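Local coordinates for ABC transporter substrate-binding protein (Rhizobium radiobacter, PDB 6TFX) that binds the opine mannopinic acid as the periplasmic solute-binding component of an ABC transporter that imports mannityl-opines into the bacterium, at residues 92-97 with 145-150; 112-117 with 125-130. One frame throughout, in Å; residues are numbered along the deposited sequence.

Contact 1: residues 92-97 with 145-150; sequences VFSLDK and GFIIPK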
ATOM      1  N   VAL A  92     -15.128  11.209  15.355  1.00 17.04           N
ATOM      2  CA  VAL A  92     -14.750  10.537  16.600  1.00 17.05           C
ATOM      3  C   VAL A  92     -14.920   9.036  16.419  1.00 19.63           C
ATOM      4  O   VAL A  92     -14.018   8.279  16.767  1.00 19.78           O
ATOM      5  CB  VAL A  92     -15.604  11.058  17.796  1.00 20.17           C
ATOM      6  CG1 VAL A  92     -15.335  10.242  19.060  1.00 20.48           C
ATOM      7  CG2 VAL A  92     -15.312  12.543  18.037  1.00 20.03           C
ATOM      8  N   PHE A  93     -16.092   8.601  15.882  1.00 15.65           N
ATOM      9  CA  PHE A  93     -16.336   7.182  15.705  1.00 16.71           C
ATOM     10  C   PHE A  93     -15.264   6.550  14.792  1.00 18.16           C
ATOM     11  O   PHE A  93     -14.699   5.489  15.110  1.00 18.62           O
ATOM     12  CB  PHE A  93     -17.737   6.953  15.116  1.00 19.43           C
ATOM     13  CG  PHE A  93     -17.974   5.513  14.728  1.00 20.93           C
ATOM     14  CD1 PHE A  93     -18.328   4.566  15.684  1.00 24.44           C
ATOM     15  CD2 PHE A  93     -17.788   5.091  13.413  1.00 23.03           C
ATOM     16  CE1 PHE A  93     -18.505   3.221  15.327  1.00 24.86           C
ATOM     17  CE2 PHE A  93     -17.949   3.744  13.063  1.00 25.45           C
ATOM     18  CZ  PHE A  93     -18.301   2.827  14.022  1.00 24.26           C
ATOM     19  N   SER A  94     -14.974   7.226  13.669  1.00 16.04           N
ATOM     20  CA  SER A  94     -14.037   6.682  12.680  1.00 15.95           C
ATOM     21  C   SER A  94     -12.622   6.566  13.199  1.00 17.94           C
ATOM     22  O   SER A  94     -12.005   5.505  13.041  1.00 18.59           O
ATOM     23  CB  SER A  94     -14.044   7.514  11.407  1.00 19.73           C
ATOM     24  OG  SER A  94     -15.334   7.526  10.838  1.00 24.50           O
ATOM     25  N   LEU A  95     -12.092   7.654  13.795  1.00 15.83           N
ATOM     26  CA  LEU A  95     -10.710   7.652  14.314  1.00 16.72           C
ATOM     27  C   LEU A  95     -10.568   6.723  15.500  1.00 19.69           C
ATOM     28  O   LEU A  95      -9.548   6.039  15.613  1.00 19.60           O
ATOM     29  CB  LEU A  95     -10.232   9.073  14.640  1.00 17.38           C
ATOM     30  CG  LEU A  95     -10.087   9.966  13.413  1.00 20.83           C
ATOM     31  CD1 LEU A  95      -9.590  11.343  13.830  1.00 19.84           C
ATOM     32  CD2 LEU A  95      -9.089   9.362  12.364  1.00 24.05           C
ATOM     33  N   ASP A  96     -11.637   6.597  16.342  1.00 15.91           N
ATOM     34  CA  ASP A  96     -11.517   5.634  17.436  1.00 15.75           C
ATOM     35  C   ASP A  96     -11.518   4.212  16.885  1.00 18.17           C
ATOM     36  O   ASP A  96     -10.911   3.318  17.484  1.00 20.73           O
ATOM     37  CB  ASP A  96     -12.674   5.781  18.431  1.00 18.23           C
ATOM     38  CG  ASP A  96     -12.543   6.972  19.357  1.00 27.65           C
ATOM     39  OD1 ASP A  96     -11.424   7.564  19.424  1.00 25.37           O
ATOM     40  OD2 ASP A  96     -13.549   7.309  20.035  1.00 31.91           O
ATOM     41  N   LYS A  97     -12.248   3.985  15.776  1.00 16.91           N
ATOM     42  CA  LYS A  97     -12.275   2.663  15.139  1.00 16.47           C
ATOM     43  C   LYS A  97     -10.887   2.388  14.526  1.00 18.75           C
ATOM     44  O   LYS A  97     -10.319   1.339  14.782  1.00 17.58           O
ATOM     45  CB  LYS A  97     -13.365   2.590  14.063  1.00 19.05           C
ATOM     46  CG  LYS A  97     -13.482   1.217  13.409  1.00 19.38           C
ATOM     47  CD  LYS A  97     -14.639   1.201  12.411  1.00 18.61           C
ATOM     48  CE  LYS A  97     -14.729  -0.102  11.649  1.00 21.08           C
ATOM     49  NZ  LYS A  97     -13.513  -0.345  10.821  1.00 21.92           N
ATOM     50  N   GLY A 145      -7.052   6.901   7.887  1.00 16.57           N
ATOM     51  CA  GLY A 145      -7.507   8.293   7.945  1.00 15.99           C
ATOM     52  C   GLY A 145      -8.904   8.548   7.400  1.00 19.78           C
ATOM     53  O   GLY A 145      -9.549   9.551   7.738  1.00 19.28           O
ATOM     54  N   PHE A 146      -9.395   7.644   6.540  1.00 16.65           N
ATOM     55  CA  PHE A 146     -10.701   7.851   5.908  1.00 15.73           C
ATOM     56  C   PHE A 146     -11.816   7.866   6.937  1.00 19.77           C
ATOM     57  O   PHE A 146     -11.794   7.068   7.876  1.00 19.77           O
ATOM     58  CB  PHE A 146     -10.982   6.723   4.931  1.00 16.88           C
ATOM     59  CG  PHE A 146     -10.093   6.743   3.709  1.00 16.44           C
ATOM     60  CD1 PHE A 146     -10.319   7.655   2.678  1.00 18.64           C
ATOM     61  CD2 PHE A 146      -9.109   5.776   3.531  1.00 17.34           C
ATOM     62  CE1 PHE A 146      -9.552   7.624   1.502  1.00 19.64           C
ATOM     63  CE2 PHE A 146      -8.323   5.756   2.361  1.00 20.32           C
ATOM     64  CZ  PHE A 146      -8.549   6.681   1.359  1.00 19.60           C
ATOM     65  N   ILE A 147     -12.804   8.753   6.730  1.00 16.36           N
ATOM     66  CA  ILE A 147     -13.934   8.889   7.644  1.00 14.76           C
ATOM     67  C   ILE A 147     -15.134   8.106   7.125  1.00 17.72           C
ATOM     68  O   ILE A 147     -15.500   8.221   5.962  1.00 17.27           O
ATOM     69  CB  ILE A 147     -14.273  10.377   7.902  1.00 17.85           C
ATOM     70  CG1 ILE A 147     -13.026  11.186   8.342  1.00 17.01           C
ATOM     71  CG2 ILE A 147     -15.445  10.541   8.895  1.00 19.88           C
ATOM     72  CD1 ILE A 147     -12.290  10.670   9.628  1.00 21.99           C
ATOM     73  N   ILE A 148     -15.751   7.336   8.016  1.00 16.19           N
ATOM     74  CA  ILE A 148     -16.955   6.560   7.695  1.00 16.55           C
ATOM     75  C   ILE A 148     -18.152   7.006   8.577  1.00 19.14           C
ATOM     76  O   ILE A 148     -17.928   7.627   9.626  1.00 19.61           O
ATOM     77  CB  ILE A 148     -16.731   5.028   7.756  1.00 20.14           C
ATOM     78  CG1 ILE A 148     -16.634   4.514   9.216  1.00 22.30           C
ATOM     79  CG2 ILE A 148     -15.507   4.627   6.922  1.00 20.70           C
ATOM     80  CD1 ILE A 148     -16.478   2.993   9.347  1.00 25.76           C
ATOM     81  N   PRO A 149     -19.406   6.681   8.177  1.00 17.20           N
ATOM     82  CA  PRO A 149     -20.561   7.150   8.958  1.00 17.11           C
ATOM     83  C   PRO A 149     -20.859   6.227  10.124  1.00 22.02           C
ATOM     84  O   PRO A 149     -21.010   5.022   9.938  1.00 20.75           O
ATOM     85  CB  PRO A 149     -21.718   7.195   7.942  1.00 18.79           C
ATOM     86  CG  PRO A 149     -21.171   6.637   6.658  1.00 22.77           C
ATOM     87  CD  PRO A 149     -19.849   5.997   6.943  1.00 19.17           C
ATOM     88  N   LYS A 150     -20.953   6.808  11.326  1.00 20.07           N
ATOM     89  CA  LYS A 150     -21.275   6.077  12.545  1.00 19.89           C
ATOM     90  C   LYS A 150     -22.552   5.252  12.348  1.00 21.81           C
ATOM     91  O   LYS A 150     -22.541   4.051  12.609  1.00 21.01           O
ATOM     92  CB  LYS A 150     -21.464   7.084  13.695  1.00 21.61           C
ATOM     93  CG  LYS A 150     -21.616   6.468  15.083  1.00 28.26           C
ATOM     94  CD  LYS A 150     -21.758   7.602  16.088  1.00 34.41           C
ATOM     95  CE  LYS A 150     -21.750   7.165  17.528  1.00 45.67           C
ATOM     96  NZ  LYS A 150     -21.821   8.348  18.436  1.00 47.86           N
TER
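Residues 92-97, a length of helix 88-98, run past the irregular segment 145-150, closest where the CA atoms of Ser-94 and Ile-147 stand 5.5 Å apart and those of Phe-93 and Lys-150 6.0 Å. Ser-94 sits in the middle. Its hydroxyl receives the one hydrogen bond across the contact, from Ile-148 N to Ser-94 OG at 2.9 Å with an N-H...O angle of 157°. The torsion that sets OG beside its own backbone N, opposite the carbonyl carbon (chi1 -60°), also lets it bond to Asp-90 O one turn earlier in the helix. CG2 of Ile-147 rests on this oxygen, 3.6 Å from Ser-94 OG.

Phe-93 swings away from its backbone N (chi1 172°) and lays one ring face against the start of helix 150-156. Lys-150 CA lies over that face, toward the rim and 4.1 Å from the ring centroid, a CH-pi contact, while Lys-150 CG packs at 3.8 Å on Phe-93 CG. Ile-148 CD1 comes to the ring edge instead, 4.1 Å from Phe-93 CE2, and also touches CD of Lys-97, whose side chain, straight to CE and bent at its last torsion, crosses the isoleucine at about a right angle. Beyond that, Lys-97 NZ forms a salt bridge with Asp-19 and a hydrogen bond to His-21. Lys-150 N in turn bonds to Asp-90 OD1.

The serine hydroxyl thus satisfies a buried main-chain N-H among largely apolar side-chain contacts, and together with Asp-90 it ties the loop leading into helix 150-156 to one side of helix 88-98.

Contact 2: residues 112-117 with 125-130; sequences AIQKVE and RITLTR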
ATOM      1  N   ALA A 112      -0.036   7.012  19.129  1.00 17.31           N
ATOM      2  CA  ALA A 112       0.226   8.241  19.884  1.00 18.54           C
ATOM      3  C   ALA A 112      -1.005   9.104  20.095  1.00 21.42           C
ATOM      4  O   ALA A 112      -0.908  10.151  20.746  1.00 22.86           O
ATOM      5  CB  ALA A 112       1.324   9.045  19.214  1.00 21.00           C
ATOM      6  N   ILE A 113      -2.164   8.709  19.542  1.00 17.93           N
ATOM      7  CA  ILE A 113      -3.385   9.479  19.764  1.00 18.10           C
ATOM      8  C   ILE A 113      -3.913   9.100  21.159  1.00 19.88           C
ATOM      9  O   ILE A 113      -4.051   7.906  21.444  1.00 20.88           O
ATOM     10  CB  ILE A 113      -4.450   9.217  18.661  1.00 21.16           C
ATOM     11  CG1 ILE A 113      -3.996   9.810  17.295  1.00 22.02           C
ATOM     12  CG2 ILE A 113      -5.807   9.793  19.083  1.00 22.64           C
ATOM     13  CD1 ILE A 113      -5.111   9.725  16.122  1.00 28.68           C
ATOM     14  N   GLN A 114      -4.203  10.096  22.008  1.00 18.34           N
ATOM     15  CA  GLN A 114      -4.740   9.826  23.341  1.00 18.89           C
ATOM     16  C   GLN A 114      -6.271   9.827  23.276  1.00 22.45           C
ATOM     17  O   GLN A 114      -6.911   8.881  23.743  1.00 22.76           O
ATOM     18  CB  GLN A 114      -4.251  10.875  24.350  1.00 19.40           C
ATOM     19  CG  GLN A 114      -4.635  10.506  25.760  1.00 23.66           C
ATOM     20  CD  GLN A 114      -4.627  11.682  26.705  1.00 33.33           C
ATOM     21  OE1 GLN A 114      -3.811  12.602  26.588  1.00 32.72           O
ATOM     22  NE2 GLN A 114      -5.543  11.652  27.677  1.00 29.14           N
ATOM     23  N   LYS A 115      -6.859  10.915  22.723  1.00 18.63           N
ATOM     24  CA  LYS A 115      -8.310  10.986  22.610  1.00 19.84           C
ATOM     25  C   LYS A 115      -8.759  11.802  21.416  1.00 20.96           C
ATOM     26  O   LYS A 115      -7.993  12.604  20.878  1.00 18.88           O
ATOM     27  CB  LYS A 115      -8.984  11.450  23.914  1.00 26.02           C
ATOM     28  CG  LYS A 115      -8.334  12.628  24.587  1.00 30.67           C
ATOM     29  CD  LYS A 115      -8.839  12.814  26.023  1.00 30.43           C
ATOM     30  CE  LYS A 115      -8.346  14.125  26.575  1.00 41.50           C
ATOM     31  NZ  LYS A 115      -8.832  14.353  27.964  1.00 53.50           N
ATOM     32  N   VAL A 116     -10.003  11.542  20.976  1.00 17.83           N
ATOM     33  CA  VAL A 116     -10.637  12.254  19.859  1.00 17.40           C
ATOM     34  C   VAL A 116     -12.005  12.617  20.422  1.00 20.49           C
ATOM     35  O   VAL A 116     -12.760  11.724  20.847  1.00 19.50           O
ATOM     36  CB  VAL A 116     -10.755  11.388  18.579  1.00 19.89           C
ATOM     37  CG1 VAL A 116     -11.307  12.226  17.422  1.00 19.82           C
ATOM     38  CG2 VAL A 116      -9.397  10.783  18.200  1.00 19.40           C
ATOM     39  N   GLU A 117     -12.313  13.917  20.434  1.00 18.99           N
ATOM     40  CA  GLU A 117     -13.552  14.414  21.044  1.00 19.19           C
ATOM     41  C   GLU A 117     -14.323  15.364  20.139  1.00 22.41           C
ATOM     42  O   GLU A 117     -13.725  16.179  19.437  1.00 21.29           O
ATOM     43  CB  GLU A 117     -13.225  15.154  22.356  1.00 21.67           C
ATOM     44  CG  GLU A 117     -12.536  14.277  23.389  1.00 29.62           C
ATOM     45  CD  GLU A 117     -11.995  14.995  24.607  1.00 44.14           C
ATOM     46  OE1 GLU A 117     -11.093  15.852  24.456  1.00 27.13           O
ATOM     47  OE2 GLU A 117     -12.463  14.676  25.724  1.00 38.70           O
ATOM     48  N   ARG A 125     -11.558  17.725  18.435  1.00 16.85           N
ATOM     49  CA  ARG A 125     -10.324  17.973  19.161  1.00 16.26           C
ATOM     50  C   ARG A 125      -9.588  16.638  19.259  1.00 19.86           C
ATOM     51  O   ARG A 125     -10.143  15.670  19.765  1.00 18.84           O
ATOM     52  CB  ARG A 125     -10.610  18.506  20.565  1.00 19.14           C
ATOM     53  CG  ARG A 125      -9.349  18.786  21.404  1.00 21.93           C
ATOM     54  CD  ARG A 125      -9.699  19.159  22.848  1.00 24.38           C
ATOM     55  NE  ARG A 125     -10.495  20.379  22.910  1.00 27.38           N
ATOM     56  CZ  ARG A 125     -11.306  20.699  23.914  1.00 47.77           C
ATOM     57  NH1 ARG A 125     -11.440  19.883  24.956  1.00 35.99           N
ATOM     58  NH2 ARG A 125     -11.996  21.833  23.882  1.00 36.49           N
ATOM     59  N   ILE A 126      -8.340  16.602  18.780  1.00 15.92           N
ATOM     60  CA  ILE A 126      -7.504  15.396  18.861  1.00 15.13           C
ATOM     61  C   ILE A 126      -6.368  15.723  19.837  1.00 17.89           C
ATOM     62  O   ILE A 126      -5.646  16.696  19.636  1.00 16.81           O
ATOM     63  CB  ILE A 126      -6.935  15.005  17.474  1.00 18.85           C
ATOM     64  CG1 ILE A 126      -8.101  14.692  16.495  1.00 19.79           C
ATOM     65  CG2 ILE A 126      -5.958  13.822  17.595  1.00 17.94           C
ATOM     66  CD1 ILE A 126      -7.691  14.480  15.066  1.00 20.56           C
ATOM     67  N   THR A 127      -6.236  14.919  20.892  1.00 15.54           N
ATOM     68  CA  THR A 127      -5.183  15.117  21.885  1.00 15.36           C
ATOM     69  C   THR A 127      -4.208  13.956  21.696  1.00 19.16           C
ATOM     70  O   THR A 127      -4.625  12.794  21.572  1.00 16.98           O
ATOM     71  CB  THR A 127      -5.786  15.091  23.307  1.00 20.68           C
ATOM     72  OG1 THR A 127      -6.750  16.144  23.418  1.00 20.17           O
ATOM     73  CG2 THR A 127      -4.714  15.262  24.411  1.00 20.86           C
ATOM     74  N   LEU A 128      -2.908  14.288  21.701  1.00 17.18           N
ATOM     75  CA  LEU A 128      -1.823  13.330  21.499  1.00 16.17           C
ATOM     76  C   LEU A 128      -1.097  13.060  22.800  1.00 18.06           C
ATOM     77  O   LEU A 128      -1.032  13.940  23.664  1.00 18.47           O
ATOM     78  CB  LEU A 128      -0.806  13.900  20.475  1.00 16.37           C
ATOM     79  CG  LEU A 128      -1.410  14.376  19.141  1.00 19.74           C
ATOM     80  CD1 LEU A 128      -0.322  14.986  18.234  1.00 19.54           C
ATOM     81  CD2 LEU A 128      -2.124  13.253  18.430  1.00 20.43           C
ATOM     82  N   THR A 129      -0.482  11.870  22.890  1.00 15.24           N
ATOM     83  CA  THR A 129       0.330  11.510  24.066  1.00 17.59           C
ATOM     84  C   THR A 129       1.726  12.157  23.955  1.00 23.19           C
ATOM     85  O   THR A 129       2.453  12.204  24.942  1.00 22.80           O
ATOM     86  CB  THR A 129       0.466   9.980  24.188  1.00 22.38           C
ATOM     87  OG1 THR A 129       1.256   9.484  23.106  1.00 22.45           O
ATOM     88  CG2 THR A 129      -0.868   9.271  24.231  1.00 23.61           C
ATOM     89  N   ARG A 130       2.115  12.588  22.741  1.00 19.81           N
ATOM     90  CA  ARG A 130       3.411  13.228  22.473  1.00 19.55           C
ATOM     91  C   ARG A 130       3.326  13.864  21.091  1.00 21.36           C
ATOM     92  O   ARG A 130       2.392  13.578  20.357  1.00 18.88           O
ATOM     93  CB  ARG A 130       4.557  12.202  22.504  1.00 20.31           C
ATOM     94  CG  ARG A 130       4.337  11.106  21.492  1.00 25.86           C
ATOM     95  CD  ARG A 130       5.595  10.392  21.129  1.00 29.67           C
ATOM     96  NE  ARG A 130       5.303   9.253  20.251  1.00 28.08           N
ATOM     97  CZ  ARG A 130       5.318   9.293  18.921  1.00 38.54           C
ATOM     98  NH1 ARG A 130       5.568  10.431  18.285  1.00 26.66           N
ATOM     99  NH2 ARG A 130       5.065   8.198  18.216  1.00 32.00           N
TER
HETATM  100  O   HOH W   1      -9.222  15.482  22.532  1.00 22.35           O
HETATM  101  O   HOH W   2      -9.874  17.648  26.028  1.00 35.13           O
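Residues 112-117 and 125-130 pair through their main chains, the strand axes antiparallel at 163°. Arg-125 and Glu-117 exchange two bonds, Arg-125 N to Glu-117 O being 2.8 Å; Thr-127 N donates to Lys-115 O. Beyond the strand end, Thr-129 N points almost straight at Ala-112 O, 2.8 Å away.

Thr-127 O accepts twice, from Gln-114 N at 2.8 Å and Lys-115 N at 3.1 Å. This classic beta bulge lies in the hairpin whose strand 113-118 edges a four-stranded antiparallel sheet.

Val-116 and Ile-126 lie side by side on one face, their CG1 atoms 4.1 Å apart, and pack against Leu-95 of helix 88-98. Ile-113 and Leu-128 diverge, yet CG1 of the first meets CD2 of the second.

Polar chains occupy the other face. Lys-115 CG sits between its backbone N and carbonyl carbon (chi1 45°), its chain running beside Thr-127. The planes of the Glu-117 carboxylate and Arg-125 guanidinium are inclined at 76°, and Glu-117 OE1 and Arg-125 NH1, 4.1 Å apart, are too distant for a salt bridge. One water bridges them in the guanidinium plane; a second links Glu-117 OE1, Arg-125 O and Thr-127 OG1. Past the strands, Ala-112 CB overlies one face of the Arg-130 guanidinium.

Helix 88-98 is shared by the two sites: in contact 1 it meets the loop at 145-150, and it also packs on the hairpin of contact 2. Leu-95 takes part in both, while Val-92 and Asp-96 touch the hairpin but not 145-150. The centres are 14 Å apart and the contacts touch directly, Val-92 CG1 lying 3.5 Å from Val-116 O and Leu-95 CD1 3.9 Å from Ile-126 CD1. The helix and strand 113-118 follow each other in the chain, and contact 2 falls between the two segments of contact 1. Neither is near the magnesium site formed by Cys-418 and Cys-453. From contact 1, the side chain of Phe-146 is about 11 Å from the bound opine.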